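Local coordinates for putative sugar binding protein (Geobacillus stearothermophilus, PDB 6GT9) that binds galactose between its two domains and probably serves as the extracellular sugar receptor of a three-component sensing system for galactan utilization, at residues Lys203-Leu208 against Glu233-Glu238. Sequence-based numbering, arbitrary orientation.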
ATOM      1  N   LYS A 203       5.533  -1.669 -18.216  1.00 28.50           N
ATOM      2  CA  LYS A 203       6.881  -1.776 -17.668  1.00 28.35           C
ATOM      3  C   LYS A 203       7.392  -3.213 -17.720  1.00 28.14           C
ATOM      4  O   LYS A 203       8.560  -3.447 -18.041  1.00 25.71           O
ATOM      5  CB  LYS A 203       6.907  -1.239 -16.237  1.00 33.11           C
ATOM      6  CG  LYS A 203       6.673   0.270 -16.146  1.00 28.89           C
ATOM      7  CD  LYS A 203       7.690   1.021 -17.004  1.00 34.42           C
ATOM      8  CE  LYS A 203       7.668   2.512 -16.719  1.00 36.40           C
ATOM      9  NZ  LYS A 203       6.288   3.016 -16.787  1.00 38.33           N
ATOM     10  N   ALA A 204       6.532  -4.188 -17.409  1.00 25.03           N
ATOM     11  CA  ALA A 204       6.958  -5.584 -17.465  1.00 23.23           C
ATOM     12  C   ALA A 204       7.433  -5.949 -18.860  1.00 25.63           C
ATOM     13  O   ALA A 204       8.464  -6.611 -19.018  1.00 25.14           O
ATOM     14  CB  ALA A 204       5.819  -6.511 -17.053  1.00 22.96           C
ATOM     15  N   TYR A 205       6.690  -5.517 -19.879  1.00 26.42           N
ATOM     16  CA  TYR A 205       7.039  -5.834 -21.261  1.00 27.54           C
ATOM     17  C   TYR A 205       8.393  -5.239 -21.639  1.00 29.10           C
ATOM     18  O   TYR A 205       9.272  -5.946 -22.145  1.00 34.57           O
ATOM     19  CB  TYR A 205       5.929  -5.343 -22.189  1.00 31.37           C
ATOM     20  CG  TYR A 205       6.197  -5.552 -23.660  1.00 37.78           C
ATOM     21  CD1 TYR A 205       5.878  -6.753 -24.280  1.00 40.41           C
ATOM     22  CD2 TYR A 205       6.762  -4.541 -24.429  1.00 39.79           C
ATOM     23  CE1 TYR A 205       6.122  -6.941 -25.627  1.00 45.91           C
ATOM     24  CE2 TYR A 205       7.009  -4.720 -25.774  1.00 39.23           C
ATOM     25  CZ  TYR A 205       6.689  -5.921 -26.366  1.00 44.15           C
ATOM     26  OH  TYR A 205       6.940  -6.104 -27.706  1.00 56.19           O
ATOM     27  N   THR A 206       8.594  -3.945 -21.373  1.00 30.79           N
ATOM     28  CA  THR A 206       9.875  -3.323 -21.703  1.00 29.98           C
ATOM     29  C   THR A 206      11.025  -3.921 -20.897  1.00 31.04           C
ATOM     30  O   THR A 206      12.150  -4.002 -21.399  1.00 29.57           O
ATOM     31  CB  THR A 206       9.802  -1.808 -21.493  1.00 34.67           C
ATOM     32  OG1 THR A 206       9.546  -1.519 -20.115  1.00 41.91           O
ATOM     33  CG2 THR A 206       8.685  -1.209 -22.322  1.00 31.79           C
ATOM     34  N   ILE A 207      10.772  -4.343 -19.652  1.00 31.00           N
ATOM     35  CA  ILE A 207      11.813  -5.019 -18.875  1.00 29.02           C
ATOM     36  C   ILE A 207      12.235  -6.308 -19.566  1.00 29.52           C
ATOM     37  O   ILE A 207      13.431  -6.608 -19.684  1.00 26.94           O
ATOM     38  CB  ILE A 207      11.337  -5.293 -17.434  1.00 26.85           C
ATOM     39  CG1 ILE A 207      11.279  -4.015 -16.607  1.00 26.16           C
ATOM     40  CG2 ILE A 207      12.264  -6.295 -16.748  1.00 27.20           C
ATOM     41  CD1 ILE A 207      10.724  -4.225 -15.206  1.00 23.72           C
ATOM     42  N   LEU A 208      11.259  -7.093 -20.033  1.00 25.32           N
ATOM     43  CA  LEU A 208      11.591  -8.362 -20.663  1.00 28.84           C
ATOM     44  C   LEU A 208      12.320  -8.164 -21.988  1.00 33.25           C
ATOM     45  O   LEU A 208      13.153  -8.999 -22.358  1.00 30.08           O
ATOM     46  CB  LEU A 208      10.324  -9.200 -20.848  1.00 28.11           C
ATOM     47  CG  LEU A 208       9.680  -9.539 -19.492  1.00 27.98           C
ATOM     48  CD1 LEU A 208       8.337 -10.254 -19.639  1.00 23.24           C
ATOM     49  CD2 LEU A 208      10.642 -10.356 -18.645  1.00 29.54           C
ATOM     50  N   GLU A 233       1.669 -14.179 -19.190  1.00 30.80           N
ATOM     51  CA  GLU A 233       0.781 -15.145 -19.827  1.00 33.44           C
ATOM     52  C   GLU A 233       0.688 -14.929 -21.333  1.00 35.44           C
ATOM     53  O   GLU A 233       0.467 -15.893 -22.074  1.00 34.71           O
ATOM     54  CB  GLU A 233      -0.609 -15.095 -19.191  1.00 38.57           C
ATOM     55  CG  GLU A 233      -0.655 -15.724 -17.810  1.00 34.48           C
ATOM     56  CD  GLU A 233      -2.069 -16.008 -17.322  1.00 42.54           C
ATOM     57  OE1 GLU A 233      -2.213 -16.643 -16.248  1.00 42.26           O
ATOM     58  OE2 GLU A 233      -3.037 -15.592 -17.999  1.00 45.44           O
ATOM     59  N   GLN A 234       0.860 -13.690 -21.807  1.00 34.99           N
ATOM     60  CA  GLN A 234       0.807 -13.451 -23.247  1.00 35.32           C
ATOM     61  C   GLN A 234       2.003 -14.052 -23.969  1.00 37.02           C
ATOM     62  O   GLN A 234       1.886 -14.434 -25.141  1.00 37.38           O
ATOM     63  CB  GLN A 234       0.720 -11.956 -23.546  1.00 40.46           C
ATOM     64  CG  GLN A 234      -0.529 -11.293 -22.997  1.00 42.62           C
ATOM     65  CD  GLN A 234      -0.693  -9.867 -23.474  1.00 47.57           C
ATOM     66  OE1 GLN A 234       0.251  -9.067 -23.434  1.00 42.91           O
ATOM     67  NE2 GLN A 234      -1.903  -9.530 -23.904  1.00 52.80           N
ATOM     68  N   PHE A 235       3.161 -14.120 -23.309  1.00 32.17           N
ATOM     69  CA  PHE A 235       4.274 -14.869 -23.885  1.00 33.84           C
ATOM     70  C   PHE A 235       3.977 -16.364 -23.898  1.00 39.34           C
ATOM     71  O   PHE A 235       4.227 -17.048 -24.901  1.00 42.02           O
ATOM     72  CB  PHE A 235       5.557 -14.589 -23.110  1.00 30.70           C
ATOM     73  CG  PHE A 235       6.204 -13.274 -23.448  1.00 36.63           C
ATOM     74  CD1 PHE A 235       6.989 -13.144 -24.584  1.00 37.70           C
ATOM     75  CD2 PHE A 235       6.042 -12.176 -22.623  1.00 36.64           C
ATOM     76  CE1 PHE A 235       7.595 -11.945 -24.892  1.00 42.25           C
ATOM     77  CE2 PHE A 235       6.645 -10.971 -22.924  1.00 35.88           C
ATOM     78  CZ  PHE A 235       7.424 -10.855 -24.063  1.00 40.90           C
ATOM     79  N   HIS A 236       3.415 -16.879 -22.809  1.00 33.94           N
ATOM     80  CA  HIS A 236       3.225 -18.310 -22.612  1.00 40.81           C
ATOM     81  C   HIS A 236       4.501 -19.068 -22.976  1.00 41.78           C
ATOM     82  O   HIS A 236       4.532 -19.914 -23.874  1.00 47.65           O
ATOM     83  CB  HIS A 236       2.026 -18.836 -23.405  1.00 48.13           C
ATOM     84  CG  HIS A 236       1.500 -20.140 -22.885  1.00 60.29           C
ATOM     85  ND1 HIS A 236       2.142 -21.342 -23.102  1.00 68.37           N
ATOM     86  CD2 HIS A 236       0.410 -20.426 -22.132  1.00 65.83           C
ATOM     87  CE1 HIS A 236       1.463 -22.314 -22.518  1.00 71.95           C
ATOM     88  NE2 HIS A 236       0.407 -21.784 -21.923  1.00 74.13           N
ATOM     89  N   ARG A 237       5.575 -18.711 -22.280  1.00 33.16           N
ATOM     90  CA  ARG A 237       6.818 -19.454 -22.381  1.00 33.14           C
ATOM     91  C   ARG A 237       6.704 -20.776 -21.627  1.00 37.91           C
ATOM     92  O   ARG A 237       5.877 -20.935 -20.724  1.00 35.34           O
ATOM     93  CB  ARG A 237       7.977 -18.649 -21.800  1.00 36.18           C
ATOM     94  CG  ARG A 237       8.240 -17.309 -22.456  1.00 34.30           C
ATOM     95  CD  ARG A 237       9.628 -16.847 -22.044  1.00 32.33           C
ATOM     96  NE  ARG A 237      10.580 -17.949 -22.183  1.00 37.69           N
ATOM     97  CZ  ARG A 237      11.694 -18.066 -21.475  1.00 35.93           C
ATOM     98  NH1 ARG A 237      11.999 -17.149 -20.562  1.00 45.94           N
ATOM     99  NH2 ARG A 237      12.492 -19.105 -21.660  1.00 38.98           N
ATOM    100  N   GLU A 238       7.564 -21.733 -21.994  1.00 32.72           N
ATOM    101  CA  GLU A 238       7.657 -22.947 -21.189  1.00 28.70           C
ATOM    102  C   GLU A 238       8.403 -22.693 -19.885  1.00 36.12           C
ATOM    103  O   GLU A 238       7.984 -23.171 -18.823  1.00 33.46           O
ATOM    104  CB  GLU A 238       8.346 -24.078 -21.962  1.00 29.67           C
ATOM    105  CG  GLU A 238       8.426 -25.356 -21.118  1.00 32.79           C
ATOM    106  CD  GLU A 238       9.265 -26.462 -21.736  1.00 36.42           C
ATOM    107  OE1 GLU A 238       9.877 -26.242 -22.807  1.00 32.40           O
ATOM    108  OE2 GLU A 238       9.313 -27.561 -21.136  1.00 34.04           O
TER
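Phe235 reaches across from the last turn of helix 224-235 and sets the far end of its ring against two residues one turn apart on helix 197-210. Its CE2 lies 3.8 Å from CD1 of Leu208, while CZ approaches CD1 of Tyr205 more loosely, at 4.4 Å. Both methyl and phenol ring come to the Phe235 ring obliquely. The side chains of Leu208 and Phe235 run past one another in opposite directions. In Phe235, CG stands anti to the carbonyl carbon (chi1 -78°), which carries the ring out from its helix toward Leu208. In Tyr205 the ring carbon CG lies opposite the backbone N (chi1 177°), and the ring ends nearer to Phe235 than the direction of its CB suggests. The helices flank strand 216-219 in sequence, within the alternating strand-helix order of the C-terminal Rossmann-like lobe of a periplasmic-binding-protein fold; the contact sits on the surface, away from the galactose pocket. No hydrogen bond links the two segments. Further in, Leu208 also packs on Val231 and Val214, and Ala204 on Val231 and Ile159, tying helix 197-210 to its neighbour helix and to the sheet. Just past Phe235, His236 ends the helix with a positive phi of 46°. Two residues before Phe235, Glu233 OE1 forms a salt bridge with Lys258 and a hydrogen bond with Thr260.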